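Local coordinates for small TOPRIM domain protein (Geobacillus stearothermophilus, PDB 2FCJ), which is of unknown function but carries a Toprim domain, the fold shared by topoisomerases and primases, and so may act on nucleic acids, at residues R40-E43 / L44-L48; E64-R67 / R68-R72. All blocks are in the same frame, centred on the assembly; numbering follows the deposited sequence. Where two conformers were deposited one is given.

Overall arrangement
Read from the N terminus, strand 6-10, helix 13-22 and strand 28-31 come first, and helix 38-47 follows with contact 1 (40-43 with 44-48). After strand 52-56 the chain enters helix 61-73, which holds contact 2 (64-67 with 68-72), before strand 78-80 completes the four-stranded parallel sheet. Each contact closes single helical turns, and the two run in series, neither nested nor crossed. In space they meet, although their centres lie about 14 Å apart: in the conformer given, the side chain of Leu41 lies against Phe70 and Gln69. Two neighbouring helices of a Toprim domain, each ordered locally by one contact, thus join through these three side chains.

Contact 1: R40-E43 / L44-L48; sequences RLEE and LADEL
A single water bridges Glu42 and Asp46, donating to OE2 of Glu42 and to OD2 of Asp46, each oxygen 2.6 Å from the water. These acids stand one turn apart on helix 38-47, side by side and pointing the same way, with their carboxylate planes 64° apart. Glu42 reaches the water because its chain is fully extended, CG lying opposite the backbone N (chi1 177°), while the shorter Asp46 turns CG to the side of its own N (chi1 -76°), where it sits 3.3 Å from Glu42 O. Beneath them runs the i to i+4 ladder of an alpha-helix: the amides of Leu44, Ala45, Asp46 and Glu47 donate to the carbonyls of Arg40, Leu41, Glu42 and Glu43, the bond from Asp46 N to Glu42 O measuring 2.9 Å. The inward side is apolar. Leu41, modelled in two conformers, packs against helix 61-73, while Leu44 touches Ile9 of strand 6-10. With OE2 of Glu42 and OD2 of Asp46 4.7 Å apart, the two carboxylates, if both ionised, would repel; by donating a hydrogen bond to each, the water would offset part of that repulsion on this solvent-facing ridge.

Contact 2: E64-R67 / R68-R72; sequences EKLR and RQFRR
Leu66 and Phe70 mark the inner face of helix 61-73, the crossover helix of a beta-alpha-beta unit between strands 52-56 and 78-80 of the Toprim fold. The apolar contact is a side-by-side one: CD1 of Leu66 lies 3.7 Å from CE1 of Phe70, while Leu66 O sits at the ring's edge, 3.3 Å from CD1 of Phe70. Both residues also pack on Leu55 of strand 52-56. CD1 of Leu66 touches OE1 of Gln69 as well, whose NE2 is bonded to Ile36 O and Asp38 OD1.

Hydrogen bonds of the backbone repeat at every i to i+4 step, from Arg68 N to Glu64 O through to Arg71 N to Arg67 O. Lys65 O serves twice, accepting from Gln69 N at 3.0 Å and from a water at 2.7 Å; that water in turn accepts from NE of Arg68 in the plane of the guanidinium.

The charged groups divide between inside and outside. The extended chain of buried Arg67 carries NH2 to a hydrogen bond with Leu80 O. Arg71 instead bends at chi3 (-60°), folding back along the helix until one guanidinium face lies over Arg67 O, which is offset toward the rim, and NH1 of Arg71 comes 3.9 Å from CB of Arg67.

Contact 1: R40-E43 / L44-L48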
ATOM      1  N   ARG A  40      -2.942  -1.731  17.457  1.00 20.87           N
ATOM      2  CA  ARG A  40      -1.991  -0.961  16.654  1.00 22.57           C
ATOM      3  C   ARG A  40      -2.647  -0.374  15.400  1.00 20.85           C
ATOM      4  O   ARG A  40      -2.397   0.767  15.020  1.00 20.85           O
ATOM      5  CB  ARG A  40      -0.767  -1.811  16.283  1.00 24.22           C
ATOM      6  CG  ARG A  40       0.133  -2.192  17.457  1.00 28.25           C
ATOM      7  CD  ARG A  40       1.354  -2.971  16.978  1.00 29.47           C
ATOM      8  NE  ARG A  40       2.125  -2.215  15.994  1.00 33.62           N
ATOM      9  CZ  ARG A  40       3.277  -1.603  16.253  1.00 35.53           C
ATOM     10  NH1 ARG A  40       3.897  -0.921  15.299  1.00 36.74           N
ATOM     11  NH2 ARG A  40       3.811  -1.677  17.466  1.00 36.49           N
ATOM     12  N   LEU A  41      -3.560  -1.127  14.801  1.00 21.19           N
ATOM     13  CA  LEU A  41      -4.308  -0.627  13.654  1.00 22.63           C
ATOM     14  C   LEU A  41      -5.216   0.539  14.022  1.00 21.65           C
ATOM     15  O   LEU A  41      -5.298   1.510  13.288  1.00 22.74           O
ATOM     16  CB  LEU A  41      -5.115  -1.763  13.036  0.50 20.26           C
ATOM     17  CG  LEU A  41      -5.674  -1.485  11.649  0.50 19.31           C
ATOM     18  CD1 LEU A  41      -4.595  -0.882  10.751  0.50 17.35           C
ATOM     19  CD2 LEU A  41      -6.227  -2.753  11.042  0.50 18.44           C
ATOM     20  N   GLU A  42      -5.910   0.439  15.151  1.00 20.95           N
ATOM     21  CA  GLU A  42      -6.736   1.543  15.620  1.00 22.01           C
ATOM     22  C   GLU A  42      -5.889   2.786  15.856  1.00 20.82           C
ATOM     23  O   GLU A  42      -6.290   3.893  15.492  1.00 21.44           O
ATOM     24  CB  GLU A  42      -7.480   1.168  16.909  1.00 20.34           C
ATOM     25  CG  GLU A  42      -8.322   2.285  17.518  1.00 21.96           C
ATOM     26  CD  GLU A  42      -9.042   1.856  18.782  0.50 21.98           C
ATOM     27  OE1 GLU A  42      -8.735   0.764  19.301  0.50 23.36           O
ATOM     28  OE2 GLU A  42      -9.910   2.617  19.257  0.50 23.67           O
ATOM     29  N   GLU A  43      -4.735   2.618  16.496  1.00 21.09           N
ATOM     30  CA  GLU A  43      -3.825   3.735  16.724  1.00 21.07           C
ATOM     31  C   GLU A  43      -3.411   4.371  15.406  1.00 21.93           C
ATOM     32  O   GLU A  43      -3.392   5.597  15.277  1.00 21.52           O
ATOM     33  CB  GLU A  43      -2.577   3.258  17.459  1.00 21.95           C
ATOM     34  CG  GLU A  43      -2.771   2.987  18.931  1.00 26.97           C
ATOM     35  CD  GLU A  43      -1.451   2.759  19.644  0.50 27.13           C
ATOM     36  OE1 GLU A  43      -0.407   2.707  18.958  0.50 28.81           O
ATOM     37  OE2 GLU A  43      -1.453   2.649  20.886  0.50 26.36           O
ATOM     38  N   LEU A  44      -3.029   3.534  14.449  1.00 22.52           N
ATOM     39  CA  LEU A  44      -2.665   4.025  13.132  1.00 22.41           C
ATOM     40  C   LEU A  44      -3.809   4.803  12.482  1.00 22.60           C
ATOM     41  O   LEU A  44      -3.599   5.873  11.928  1.00 22.87           O
ATOM     42  CB  LEU A  44      -2.249   2.854  12.253  1.00 22.05           C
ATOM     43  CG  LEU A  44      -1.655   3.184  10.892  1.00 22.98           C
ATOM     44  CD1 LEU A  44      -0.376   3.988  11.069  1.00 23.72           C
ATOM     45  CD2 LEU A  44      -1.392   1.879  10.151  1.00 24.46           C
ATOM     46  N   ALA A  45      -5.020   4.250  12.518  1.00 22.49           N
ATOM     47  CA  ALA A  45      -6.182   4.932  11.949  1.00 22.01           C
ATOM     48  C   ALA A  45      -6.367   6.298  12.589  1.00 22.69           C
ATOM     49  O   ALA A  45      -6.680   7.291  11.914  1.00 22.52           O
ATOM     50  CB  ALA A  45      -7.450   4.083  12.104  1.00 21.47           C
ATOM     51  N   ASP A  46      -6.218   6.344  13.909  1.00 22.50           N
ATOM     52  CA  ASP A  46      -6.342   7.600  14.631  1.00 21.12           C
ATOM     53  C   ASP A  46      -5.291   8.601  14.152  1.00 21.48           C
ATOM     54  O   ASP A  46      -5.593   9.771  13.873  1.00 22.42           O
ATOM     55  CB  ASP A  46      -6.188   7.365  16.136  1.00 23.14           C
ATOM     56  CG  ASP A  46      -7.432   6.749  16.772  1.00 26.01           C
ATOM     57  OD1 ASP A  46      -8.500   6.738  16.122  1.00 27.71           O
ATOM     58  OD2 ASP A  46      -7.352   6.338  17.952  1.00 27.67           O
ATOM     59  N   GLU A  47      -4.045   8.144  14.078  1.00 22.66           N
ATOM     60  CA  GLU A  47      -2.947   9.001  13.657  1.00 22.64           C
ATOM     61  C   GLU A  47      -3.151   9.506  12.237  1.00 20.01           C
ATOM     62  O   GLU A  47      -2.813  10.656  11.930  1.00 21.35           O
ATOM     63  CB  GLU A  47      -1.617   8.256  13.758  1.00 23.57           C
ATOM     64  CG  GLU A  47      -1.119   8.040  15.177  1.00 26.54           C
ATOM     65  CD  GLU A  47       0.101   7.147  15.215  1.00 28.56           C
ATOM     66  OE1 GLU A  47       0.276   6.352  14.266  1.00 30.58           O
ATOM     67  OE2 GLU A  47       0.877   7.234  16.189  0.50 29.14           O
ATOM     68  N   LEU A  48      -3.777   8.682  11.403  1.00 21.67           N
ATOM     69  CA  LEU A  48      -3.872   8.992   9.981  1.00 22.01           C
ATOM     70  C   LEU A  48      -5.191   9.664   9.595  1.00 20.94           C
ATOM     71  O   LEU A  48      -5.485   9.816   8.416  1.00 20.49           O
ATOM     72  CB  LEU A  48      -3.627   7.742   9.132  1.00 22.09           C
ATOM     73  CG  LEU A  48      -2.197   7.190   9.224  1.00 21.91           C
ATOM     74  CD1 LEU A  48      -2.051   5.894   8.445  1.00 22.78           C
ATOM     75  CD2 LEU A  48      -1.129   8.211   8.842  1.00 22.48           C
TER
HETATM   76  O   HOH W   1      -9.186   5.147  19.424  1.00 40.81           O

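Contact 2: E64-R67 / R68-R72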
ATOM      1  N   GLU A  64      -5.692 -11.322   2.015  1.00 21.38           N
ATOM      2  CA  GLU A  64      -7.127 -11.221   2.222  1.00 23.76           C
ATOM      3  C   GLU A  64      -7.464 -11.088   3.709  1.00 23.49           C
ATOM      4  O   GLU A  64      -8.364 -10.327   4.090  1.00 24.29           O
ATOM      5  CB  GLU A  64      -7.836 -12.436   1.601  1.00 24.45           C
ATOM      6  CG  GLU A  64      -9.300 -12.205   1.316  1.00 29.74           C
ATOM      7  CD  GLU A  64      -9.538 -11.291   0.131  1.00 30.04           C
ATOM      8  OE1 GLU A  64      -8.644 -10.499  -0.217  1.00 28.15           O
ATOM      9  OE2 GLU A  64     -10.628 -11.380  -0.473  1.00 32.06           O
ATOM     10  N   LYS A  65      -6.699 -11.764   4.555  1.00 23.32           N
ATOM     11  CA  LYS A  65      -6.854 -11.639   6.004  1.00 25.24           C
ATOM     12  C   LYS A  65      -6.604 -10.199   6.465  1.00 22.25           C
ATOM     13  O   LYS A  65      -7.315  -9.653   7.316  1.00 23.76           O
ATOM     14  CB  LYS A  65      -5.878 -12.574   6.718  1.00 28.59           C
ATOM     15  CG  LYS A  65      -6.031 -12.615   8.228  1.00 31.96           C
ATOM     16  CD  LYS A  65      -5.489 -13.926   8.800  1.00 34.99           C
ATOM     17  CE  LYS A  65      -3.973 -13.855   8.984  1.00 37.08           C
ATOM     18  NZ  LYS A  65      -3.474 -14.883   9.952  1.00 37.62           N
ATOM     19  N   LEU A  66      -5.542  -9.603   5.944  1.00 22.20           N
ATOM     20  CA  LEU A  66      -5.221  -8.232   6.263  1.00 21.03           C
ATOM     21  C   LEU A  66      -6.288  -7.287   5.729  1.00 20.66           C
ATOM     22  O   LEU A  66      -6.744  -6.400   6.433  1.00 22.11           O
ATOM     23  CB  LEU A  66      -3.858  -7.889   5.678  1.00 23.65           C
ATOM     24  CG  LEU A  66      -3.256  -6.557   6.108  1.00 23.41           C
ATOM     25  CD1 LEU A  66      -3.041  -6.529   7.624  1.00 25.02           C
ATOM     26  CD2 LEU A  66      -1.930  -6.344   5.391  1.00 25.06           C
ATOM     27  N   ARG A  67      -6.765  -7.541   4.521  1.00 21.62           N
ATOM     28  CA  ARG A  67      -7.850  -6.709   4.004  1.00 21.09           C
ATOM     29  C   ARG A  67      -9.090  -6.792   4.879  1.00 20.53           C
ATOM     30  O   ARG A  67      -9.754  -5.779   5.129  1.00 21.54           O
ATOM     31  CB  ARG A  67      -8.217  -7.085   2.577  1.00 20.58           C
ATOM     32  CG  ARG A  67      -7.152  -6.738   1.574  1.00 23.19           C
ATOM     33  CD  ARG A  67      -7.727  -6.793   0.191  1.00 21.66           C
ATOM     34  NE  ARG A  67      -6.671  -6.756  -0.802  1.00 23.75           N
ATOM     35  CZ  ARG A  67      -6.051  -5.642  -1.180  1.00 23.49           C
ATOM     36  NH1 ARG A  67      -6.414  -4.471  -0.671  1.00 24.23           N
ATOM     37  NH2 ARG A  67      -5.088  -5.701  -2.094  1.00 24.91           N
ATOM     38  N   ARG A  68      -9.422  -7.991   5.340  1.00 22.18           N
ATOM     39  CA  ARG A  68     -10.600  -8.175   6.162  1.00 20.88           C
ATOM     40  C   ARG A  68     -10.471  -7.413   7.476  1.00 20.92           C
ATOM     41  O   ARG A  68     -11.421  -6.769   7.929  1.00 21.39           O
ATOM     42  CB  ARG A  68     -10.819  -9.658   6.440  1.00 21.37           C
ATOM     43  CG  ARG A  68     -12.136  -9.906   7.157  1.00 22.26           C
ATOM     44  CD  ARG A  68     -12.433 -11.380   7.275  1.00 25.90           C
ATOM     45  NE  ARG A  68     -11.261 -12.095   7.756  1.00 25.48           N
ATOM     46  CZ  ARG A  68     -11.045 -13.392   7.573  1.00 25.60           C
ATOM     47  NH1 ARG A  68     -11.946 -14.143   6.952  1.00 27.59           N
ATOM     48  NH2 ARG A  68      -9.940 -13.942   8.049  1.00 28.16           N
ATOM     49  N   GLN A  69      -9.278  -7.459   8.065  1.00 20.68           N
ATOM     50  CA  GLN A  69      -9.022  -6.717   9.294  1.00 21.14           C
ATOM     51  C   GLN A  69      -9.206  -5.222   9.051  1.00 20.84           C
ATOM     52  O   GLN A  69      -9.794  -4.508   9.875  1.00 21.93           O
ATOM     53  CB  GLN A  69      -7.615  -6.999   9.795  1.00 21.73           C
ATOM     54  CG  GLN A  69      -7.364  -6.410  11.151  1.00 21.62           C
ATOM     55  CD  GLN A  69      -5.941  -6.565  11.583  1.00 20.71           C
ATOM     56  OE1 GLN A  69      -5.043  -6.782  10.759  1.00 23.22           O
ATOM     57  NE2 GLN A  69      -5.711  -6.434  12.885  1.00 20.70           N
ATOM     58  N   PHE A  70      -8.672  -4.739   7.937  1.00 20.69           N
ATOM     59  CA  PHE A  70      -8.797  -3.327   7.610  1.00 21.18           C
ATOM     60  C   PHE A  70     -10.243  -2.903   7.384  1.00 20.18           C
ATOM     61  O   PHE A  70     -10.624  -1.792   7.734  1.00 20.42           O
ATOM     62  CB  PHE A  70      -7.928  -2.944   6.404  1.00 22.43           C
ATOM     63  CG  PHE A  70      -6.516  -2.545   6.773  1.00 22.52           C
ATOM     64  CD1 PHE A  70      -5.633  -3.459   7.319  1.00 24.55           C
ATOM     65  CD2 PHE A  70      -6.079  -1.241   6.615  1.00 22.84           C
ATOM     66  CE1 PHE A  70      -4.326  -3.084   7.668  1.00 25.76           C
ATOM     67  CE2 PHE A  70      -4.779  -0.871   6.958  1.00 23.83           C
ATOM     68  CZ  PHE A  70      -3.914  -1.797   7.485  1.00 25.51           C
ATOM     69  N   ARG A  71     -11.036  -3.746   6.732  1.00 20.77           N
ATOM     70  CA  ARG A  71     -12.425  -3.379   6.480  1.00 20.94           C
ATOM     71  C   ARG A  71     -13.185  -3.182   7.792  1.00 20.47           C
ATOM     72  O   ARG A  71     -14.070  -2.323   7.889  1.00 22.86           O
ATOM     73  CB  ARG A  71     -13.100  -4.417   5.586  1.00 20.69           C
ATOM     74  CG  ARG A  71     -12.656  -4.353   4.135  1.00 21.21           C
ATOM     75  CD  ARG A  71     -13.663  -5.042   3.238  1.00 23.11           C
ATOM     76  NE  ARG A  71     -13.809  -6.440   3.625  1.00 24.06           N
ATOM     77  CZ  ARG A  71     -13.063  -7.425   3.141  1.00 22.44           C
ATOM     78  NH1 ARG A  71     -12.149  -7.164   2.218  1.00 23.16           N
ATOM     79  NH2 ARG A  71     -13.272  -8.677   3.540  1.00 22.20           N
ATOM     80  N   ARG A  72     -12.745  -3.912   8.823  1.00 21.34           N
ATOM     81  CA  ARG A  72     -13.355  -3.862  10.154  1.00 22.53           C
ATOM     82  C   ARG A  72     -12.781  -2.719  11.005  1.00 21.99           C
ATOM     83  O   ARG A  72     -13.528  -1.993  11.662  1.00 23.60           O
ATOM     84  CB  ARG A  72     -13.183  -5.219  10.849  1.00 20.98           C
ATOM     85  CG  ARG A  72     -13.665  -5.279  12.301  1.00 21.55           C
ATOM     86  CD  ARG A  72     -13.595  -6.705  12.874  1.00 21.72           C
ATOM     87  NE  ARG A  72     -12.263  -7.296  12.750  1.00 21.31           N
ATOM     88  CZ  ARG A  72     -11.270  -7.117  13.624  1.00 20.81           C
ATOM     89  NH1 ARG A  72     -11.470  -6.381  14.708  1.00 19.99           N
ATOM     90  NH2 ARG A  72     -10.084  -7.687  13.423  1.00 19.59           N
TER
HETATM   91  O   HOH W   2      -8.930 -10.876   9.105  1.00 29.77           O